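Local structure of sialidase B (Streptococcus pneumoniae serotype 4, 4XJW) at residues A493-Q505 with T516-M528. The protein removes terminal sialic acids from oligosaccharides, glycoproteins and glycolipids by cleaving their alpha-2,3, alpha-2,6 and alpha-2,8 glycosidic linkages. The protein carries 1 engineered substitution. Sequence-based numbering, arbitrary orientation.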
ATOM      1  N   ALA A 493      -3.453 -26.401  -8.760  1.00 15.12           N
ATOM      2  CA  ALA A 493      -2.916 -27.102  -7.609  1.00 15.95           C
ATOM      3  C   ALA A 493      -3.899 -26.971  -6.452  1.00 19.32           C
ATOM      4  O   ALA A 493      -4.110 -25.882  -5.921  1.00 16.88           O
ATOM      5  CB  ALA A 493      -1.570 -26.535  -7.226  1.00 17.89           C
ATOM      6  N   SER A 494      -4.528 -28.078  -6.075  1.00 17.74           N
ATOM      7  CA  SER A 494      -5.520 -28.049  -5.002  1.00 18.68           C
ATOM      8  C   SER A 494      -4.897 -27.633  -3.682  1.00 17.17           C
ATOM      9  O   SER A 494      -3.764 -28.001  -3.387  1.00 19.45           O
ATOM     10  CB  SER A 494      -6.151 -29.431  -4.849  1.00 22.31           C
ATOM     11  OG  SER A 494      -7.261 -29.568  -5.707  1.00 32.60           O
ATOM     12  N   ILE A 495      -5.640 -26.866  -2.890  1.00 18.84           N
ATOM     13  CA  ILE A 495      -5.186 -26.484  -1.562  1.00 18.03           C
ATOM     14  C   ILE A 495      -6.271 -26.795  -0.534  1.00 21.03           C
ATOM     15  O   ILE A 495      -7.466 -26.672  -0.828  1.00 22.05           O
ATOM     16  CB  ILE A 495      -4.729 -24.989  -1.499  1.00 17.88           C
ATOM     17  CG1 ILE A 495      -5.874 -24.045  -1.881  1.00 19.76           C
ATOM     18  CG2 ILE A 495      -3.515 -24.754  -2.392  1.00 19.02           C
ATOM     19  CD1 ILE A 495      -5.470 -22.567  -1.882  1.00 21.68           C
ATOM     20  N   PRO A 496      -5.862 -27.205   0.679  1.00 20.45           N
ATOM     21  CA  PRO A 496      -6.838 -27.656   1.688  1.00 27.50           C
ATOM     22  C   PRO A 496      -7.713 -26.516   2.224  1.00 24.48           C
ATOM     23  O   PRO A 496      -7.997 -26.481   3.424  1.00 32.52           O
ATOM     24  CB  PRO A 496      -5.949 -28.204   2.816  1.00 32.70           C
ATOM     25  CG  PRO A 496      -4.577 -28.386   2.209  1.00 32.94           C
ATOM     26  CD  PRO A 496      -4.473 -27.339   1.151  1.00 26.00           C
ATOM     27  N   PHE A 497      -8.152 -25.620   1.344  1.00 28.44           N
ATOM     28  CA  PHE A 497      -8.823 -24.394   1.756  1.00 26.99           C
ATOM     29  C   PHE A 497      -9.988 -24.031   0.859  1.00 31.72           C
ATOM     30  O   PHE A 497      -9.884 -24.086  -0.367  1.00 33.42           O
ATOM     31  CB  PHE A 497      -7.828 -23.224   1.773  1.00 26.58           C
ATOM     32  CG  PHE A 497      -6.653 -23.453   2.671  1.00 24.19           C
ATOM     33  CD1 PHE A 497      -6.811 -23.424   4.047  1.00 26.88           C
ATOM     34  CD2 PHE A 497      -5.394 -23.712   2.142  1.00 30.01           C
ATOM     35  CE1 PHE A 497      -5.740 -23.647   4.883  1.00 22.75           C
ATOM     36  CE2 PHE A 497      -4.309 -23.937   2.975  1.00 30.13           C
ATOM     37  CZ  PHE A 497      -4.488 -23.910   4.349  1.00 28.42           C
ATOM     38  N   LYS A 498     -11.101 -23.664   1.481  1.00 26.97           N
ATOM     39  CA  LYS A 498     -12.194 -23.043   0.757  1.00 30.79           C
ATOM     40  C   LYS A 498     -12.133 -21.534   0.929  1.00 27.82           C
ATOM     41  O   LYS A 498     -11.948 -21.028   2.040  1.00 28.51           O
ATOM     42  CB  LYS A 498     -13.541 -23.563   1.254  1.00 33.74           C
ATOM     43  CG  LYS A 498     -13.975 -24.848   0.594  1.00 40.79           C
ATOM     44  CD  LYS A 498     -15.336 -25.272   1.113  1.00 50.92           C
ATOM     45  CE  LYS A 498     -15.728 -26.644   0.593  1.00 50.66           C
ATOM     46  NZ  LYS A 498     -16.936 -27.160   1.295  1.00 51.86           N
ATOM     47  N   ASN A 499     -12.266 -20.825  -0.185  1.00 32.69           N
ATOM     48  CA  ASN A 499     -12.399 -19.368  -0.190  1.00 36.08           C
ATOM     49  C   ASN A 499     -11.261 -18.557   0.437  1.00 35.78           C
ATOM     50  O   ASN A 499     -11.436 -17.382   0.745  1.00 41.33           O
ATOM     51  CB  ASN A 499     -13.731 -18.957   0.444  1.00 39.68           C
ATOM     52  CG  ASN A 499     -14.697 -18.386  -0.567  1.00 46.38           C
ATOM     53  OD1 ASN A 499     -14.457 -17.315  -1.130  1.00 41.70           O
ATOM     54  ND2 ASN A 499     -15.802 -19.091  -0.800  1.00 45.92           N
ATOM     55  N   ALA A 500     -10.099 -19.174   0.619  1.00 32.98           N
ATOM     56  CA  ALA A 500      -8.968 -18.472   1.213  1.00 25.28           C
ATOM     57  C   ALA A 500      -8.420 -17.396   0.272  1.00 20.24           C
ATOM     58  O   ALA A 500      -8.508 -17.517  -0.948  1.00 24.09           O
ATOM     59  CB  ALA A 500      -7.875 -19.455   1.586  1.00 28.77           C
ATOM     60  N   THR A 501      -7.879 -16.330   0.852  1.00 18.08           N
ATOM     61  CA  THR A 501      -7.083 -15.372   0.085  1.00 14.66           C
ATOM     62  C   THR A 501      -5.665 -15.935   0.003  1.00 14.14           C
ATOM     63  O   THR A 501      -4.784 -15.530   0.755  1.00 17.75           O
ATOM     64  CB  THR A 501      -7.099 -13.992   0.776  1.00 17.48           C
ATOM     65  OG1 THR A 501      -8.460 -13.602   1.004  1.00 18.79           O
ATOM     66  CG2 THR A 501      -6.447 -12.932  -0.086  1.00 15.48           C
ATOM     67  N   ALA A 502      -5.458 -16.882  -0.915  1.00 15.08           N
ATOM     68  CA  ALA A 502      -4.221 -17.663  -0.974  1.00 13.19           C
ATOM     69  C   ALA A 502      -3.169 -17.003  -1.848  1.00 11.18           C
ATOM     70  O   ALA A 502      -2.758 -17.555  -2.874  1.00 14.60           O
ATOM     71  CB  ALA A 502      -4.505 -19.064  -1.468  1.00 12.59           C
ATOM     72  N   GLU A 503      -2.740 -15.820  -1.426  1.00  9.84           N
ATOM     73  CA  GLU A 503      -1.724 -15.067  -2.144  1.00 10.21           C
ATOM     74  C   GLU A 503      -0.398 -15.816  -2.096  1.00 11.84           C
ATOM     75  O   GLU A 503       0.117 -16.111  -1.018  1.00 10.72           O
ATOM     76  CB  GLU A 503      -1.592 -13.676  -1.530  1.00 10.24           C
ATOM     77  CG  GLU A 503      -2.776 -12.767  -1.847  1.00 10.13           C
ATOM     78  CD  GLU A 503      -3.003 -11.681  -0.813  1.00 12.72           C
ATOM     79  OE1 GLU A 503      -3.743 -10.724  -1.132  1.00 12.18           O
ATOM     80  OE2 GLU A 503      -2.459 -11.782   0.311  1.00 12.13           O
ATOM     81  N   ALA A 504       0.177 -16.071  -3.270  1.00  9.40           N
ATOM     82  CA  ALA A 504       1.303 -16.991  -3.407  1.00 10.17           C
ATOM     83  C   ALA A 504       2.434 -16.313  -4.155  1.00  9.28           C
ATOM     84  O   ALA A 504       2.184 -15.567  -5.098  1.00 11.54           O
ATOM     85  CB  ALA A 504       0.870 -18.222  -4.160  1.00 10.53           C
ATOM     86  N   GLN A 505       3.670 -16.615  -3.762  1.00  9.62           N
ATOM     87  CA  GLN A 505       4.840 -16.116  -4.468  1.00  7.89           C
ATOM     88  C   GLN A 505       5.828 -17.259  -4.618  1.00 11.18           C
ATOM     89  O   GLN A 505       5.909 -18.141  -3.762  1.00 11.07           O
ATOM     90  CB  GLN A 505       5.446 -14.938  -3.707  1.00  8.14           C
ATOM     91  CG  GLN A 505       4.651 -13.625  -3.840  1.00  9.53           C
ATOM     92  CD  GLN A 505       4.755 -12.996  -5.239  1.00 10.50           C
ATOM     93  OE1 GLN A 505       5.633 -12.163  -5.495  1.00  9.86           O
ATOM     94  NE2 GLN A 505       3.846 -13.375  -6.130  1.00  9.08           N
ATOM     95  N   THR A 516       6.581 -22.608  -4.052  1.00 10.73           N
ATOM     96  CA  THR A 516       5.598 -21.542  -3.890  1.00 11.23           C
ATOM     97  C   THR A 516       5.250 -21.403  -2.420  1.00 12.11           C
ATOM     98  O   THR A 516       4.884 -22.387  -1.791  1.00 12.67           O
ATOM     99  CB  THR A 516       4.334 -21.869  -4.675  1.00  9.66           C
ATOM    100  OG1 THR A 516       4.661 -22.040  -6.062  1.00 11.64           O
ATOM    101  CG2 THR A 516       3.311 -20.755  -4.535  1.00 11.72           C
ATOM    102  N   PHE A 517       5.381 -20.192  -1.877  1.00  8.55           N
ATOM    103  CA  PHE A 517       4.976 -19.890  -0.505  1.00 11.94           C
ATOM    104  C   PHE A 517       3.666 -19.131  -0.553  1.00 12.02           C
ATOM    105  O   PHE A 517       3.509 -18.206  -1.353  1.00 12.81           O
ATOM    106  CB  PHE A 517       6.046 -19.054   0.206  1.00 10.93           C
ATOM    107  CG  PHE A 517       7.392 -19.722   0.254  1.00 10.92           C
ATOM    108  CD1 PHE A 517       7.694 -20.649   1.246  1.00 13.41           C
ATOM    109  CD2 PHE A 517       8.345 -19.444  -0.706  1.00 13.87           C
ATOM    110  CE1 PHE A 517       8.924 -21.263   1.294  1.00 12.49           C
ATOM    111  CE2 PHE A 517       9.587 -20.065  -0.672  1.00 17.11           C
ATOM    112  CZ  PHE A 517       9.876 -20.977   0.324  1.00 12.70           C
ATOM    113  N   PHE A 518       2.704 -19.515   0.281  1.00 12.11           N
ATOM    114  CA  PHE A 518       1.413 -18.838   0.223  1.00 12.49           C
ATOM    115  C   PHE A 518       0.682 -18.661   1.541  1.00 12.67           C
ATOM    116  O   PHE A 518       0.877 -19.406   2.497  1.00 13.13           O
ATOM    117  CB  PHE A 518       0.489 -19.446  -0.847  1.00 10.79           C
ATOM    118  CG  PHE A 518       0.080 -20.882  -0.587  1.00 12.84           C
ATOM    119  CD1 PHE A 518       0.966 -21.922  -0.821  1.00 13.86           C
ATOM    120  CD2 PHE A 518      -1.201 -21.176  -0.139  1.00 13.18           C
ATOM    121  CE1 PHE A 518       0.585 -23.244  -0.603  1.00 15.98           C
ATOM    122  CE2 PHE A 518      -1.593 -22.484   0.070  1.00 12.31           C
ATOM    123  CZ  PHE A 518      -0.694 -23.521  -0.161  1.00 14.60           C
ATOM    124  N   ARG A 519      -0.140 -17.624   1.555  1.00 10.03           N
ATOM    125  CA  ARG A 519      -0.968 -17.246   2.686  1.00 10.91           C
ATOM    126  C   ARG A 519      -2.109 -18.244   2.854  1.00 10.93           C
ATOM    127  O   ARG A 519      -2.656 -18.735   1.862  1.00 10.53           O
ATOM    128  CB  ARG A 519      -1.516 -15.843   2.389  1.00 11.00           C
ATOM    129  CG  ARG A 519      -2.570 -15.320   3.339  1.00 12.36           C
ATOM    130  CD  ARG A 519      -3.032 -13.957   2.839  1.00 11.41           C
ATOM    131  NE  ARG A 519      -4.222 -13.509   3.551  1.00 13.59           N
ATOM    132  CZ  ARG A 519      -4.837 -12.360   3.314  1.00 15.50           C
ATOM    133  NH1 ARG A 519      -4.367 -11.540   2.386  1.00 14.11           N
ATOM    134  NH2 ARG A 519      -5.917 -12.031   4.011  1.00 12.95           N
ATOM    135  N   THR A 520      -2.470 -18.531   4.112  1.00 11.57           N
ATOM    136  CA  THR A 520      -3.557 -19.462   4.433  1.00 12.85           C
ATOM    137  C   THR A 520      -4.473 -18.897   5.515  1.00 17.01           C
ATOM    138  O   THR A 520      -4.375 -17.730   5.895  1.00 15.15           O
ATOM    139  CB  THR A 520      -3.049 -20.832   4.938  1.00 14.97           C
ATOM    140  OG1 THR A 520      -2.493 -20.699   6.253  1.00 14.73           O
ATOM    141  CG2 THR A 520      -2.009 -21.414   3.991  1.00 14.77           C
ATOM    142  N   THR A 521      -5.344 -19.759   6.040  1.00 14.51           N
ATOM    143  CA  THR A 521      -6.271 -19.379   7.104  1.00 17.24           C
ATOM    144  C   THR A 521      -5.895 -20.064   8.413  1.00 19.22           C
ATOM    145  O   THR A 521      -6.644 -20.013   9.388  1.00 19.05           O
ATOM    146  CB  THR A 521      -7.715 -19.745   6.733  1.00 16.13           C
ATOM    147  OG1 THR A 521      -7.768 -21.113   6.309  1.00 20.57           O
ATOM    148  CG2 THR A 521      -8.237 -18.843   5.627  1.00 19.65           C
ATOM    149  N   THR A 522      -4.730 -20.703   8.428  1.00 14.64           N
ATOM    150  CA  THR A 522      -4.289 -21.537   9.548  1.00 13.55           C
ATOM    151  C   THR A 522      -3.362 -20.836  10.537  1.00 14.26           C
ATOM    152  O   THR A 522      -3.013 -21.413  11.565  1.00 17.19           O
ATOM    153  CB  THR A 522      -3.532 -22.793   9.051  1.00 16.61           C
ATOM    154  OG1 THR A 522      -2.226 -22.418   8.591  1.00 18.99           O
ATOM    155  CG2 THR A 522      -4.282 -23.473   7.930  1.00 18.53           C
ATOM    156  N   GLY A 523      -2.945 -19.606  10.227  1.00 13.81           N
ATOM    157  CA  GLY A 523      -1.923 -18.935  11.007  1.00 12.84           C
ATOM    158  C   GLY A 523      -0.492 -19.324  10.645  1.00 13.85           C
ATOM    159  O   GLY A 523       0.448 -18.906  11.315  1.00 15.64           O
ATOM    160  N   LYS A 524      -0.332 -20.155   9.616  1.00 15.34           N
ATOM    161  CA  LYS A 524       0.991 -20.542   9.135  1.00 16.02           C
ATOM    162  C   LYS A 524       1.086 -20.351   7.629  1.00 14.29           C
ATOM    163  O   LYS A 524       0.111 -20.561   6.901  1.00 17.56           O
ATOM    164  CB  LYS A 524       1.287 -22.000   9.487  1.00 19.06           C
ATOM    165  CG  LYS A 524       1.464 -22.252  10.978  1.00 20.45           C
ATOM    166  CD  LYS A 524       1.817 -23.710  11.255  1.00 34.26           C
ATOM    167  CE  LYS A 524       1.965 -23.964  12.751  1.00 32.72           C
ATOM    168  NZ  LYS A 524       1.978 -22.683  13.517  1.00 38.21           N
ATOM    169  N   ILE A 525       2.268 -19.958   7.170  1.00 13.98           N
ATOM    170  CA  ILE A 525       2.552 -19.860   5.747  1.00 12.82           C
ATOM    171  C   ILE A 525       2.703 -21.269   5.196  1.00 11.93           C
ATOM    172  O   ILE A 525       3.332 -22.118   5.826  1.00 15.14           O
ATOM    173  CB  ILE A 525       3.831 -19.048   5.533  1.00 12.33           C
ATOM    174  CG1 ILE A 525       3.607 -17.614   6.036  1.00 15.28           C
ATOM    175  CG2 ILE A 525       4.285 -19.076   4.059  1.00 14.58           C
ATOM    176  CD1 ILE A 525       4.877 -16.771   6.092  1.00 16.30           C
ATOM    177  N   ALA A 526       2.099 -21.529   4.042  1.00 10.40           N
ATOM    178  CA  ALA A 526       2.146 -22.858   3.442  1.00 11.83           C
ATOM    179  C   ALA A 526       3.093 -22.855   2.263  1.00 15.26           C
ATOM    180  O   ALA A 526       3.517 -21.793   1.800  1.00 13.85           O
ATOM    181  CB  ALA A 526       0.760 -23.301   2.992  1.00 15.02           C
ATOM    182  N   TYR A 527       3.423 -24.042   1.774  1.00 15.23           N
ATOM    183  CA  TYR A 527       4.200 -24.149   0.548  1.00 13.38           C
ATOM    184  C   TYR A 527       3.926 -25.433  -0.203  1.00 14.70           C
ATOM    185  O   TYR A 527       3.437 -26.410   0.371  1.00 17.43           O
ATOM    186  CB  TYR A 527       5.702 -23.956   0.811  1.00 14.08           C
ATOM    187  CG  TYR A 527       6.357 -25.025   1.655  1.00 15.46           C
ATOM    188  CD1 TYR A 527       6.904 -26.154   1.068  1.00 14.82           C
ATOM    189  CD2 TYR A 527       6.439 -24.891   3.036  1.00 17.71           C
ATOM    190  CE1 TYR A 527       7.510 -27.126   1.827  1.00 16.78           C
ATOM    191  CE2 TYR A 527       7.046 -25.852   3.811  1.00 18.74           C
ATOM    192  CZ  TYR A 527       7.582 -26.975   3.191  1.00 18.96           C
ATOM    193  OH  TYR A 527       8.191 -27.947   3.949  1.00 22.73           O
ATOM    194  N   MET A 528       4.197 -25.398  -1.500  1.00 13.73           N
ATOM    195  CA  MET A 528       4.152 -26.570  -2.356  1.00 13.64           C
ATOM    196  C   MET A 528       5.314 -26.457  -3.326  1.00 14.40           C
ATOM    197  O   MET A 528       5.889 -25.377  -3.493  1.00 14.06           O
ATOM    198  CB  MET A 528       2.831 -26.663  -3.124  1.00 14.31           C
ATOM    199  CG  MET A 528       2.477 -25.439  -3.960  1.00 14.46           C
ATOM    200  SD  MET A 528       1.052 -25.671  -5.056  1.00 13.24           S
ATOM    201  CE  MET A 528      -0.276 -25.815  -3.862  1.00 11.22           C
TER
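E503 and R519 extend alongside each other and end in a salt bridge: R519 NH1 lies 2.8 Å from E503 OE2. The carboxylate oxygen sits in the guanidinium plane, but the nitrogen meets it from above the carboxylate plane, the two groups being turned 64° apart. The extended chain of R519, its CG anti to the backbone N (chi1 171°), carries the guanidinium out past T501, whose CB covers one face. E503 OE1 is hydrogen-bonded to the hydroxyl of Y615, the probable nucleophile, and R519 NE to the carbonyl O of Y551; R519 probably binds the substrate carboxylate with R207 and R581, as in other sialidases.

Two backbone hydrogen bonds pair the strands, Q505 N to F517 O (2.9 Å) and F517 N to Q505 O (2.8 Å); a third, R519 N to E503 O (3.0 Å), carries the pairing just past their ends.

On the A504 face, A504 CB packs on F518 CB, while I495 CG2 touches F518 CZ (3.8 Å) and M528 CE. Farther along, F497 CZ presses on T520 CB, and T522 CG2 meets the ring edge.

Hairpin 504-510/513-518 opens a four-stranded antiparallel propeller blade, continued by strands 526-530 and 541-542, while 495-503 crosses over from strand 489-494, outermost in the preceding sheet.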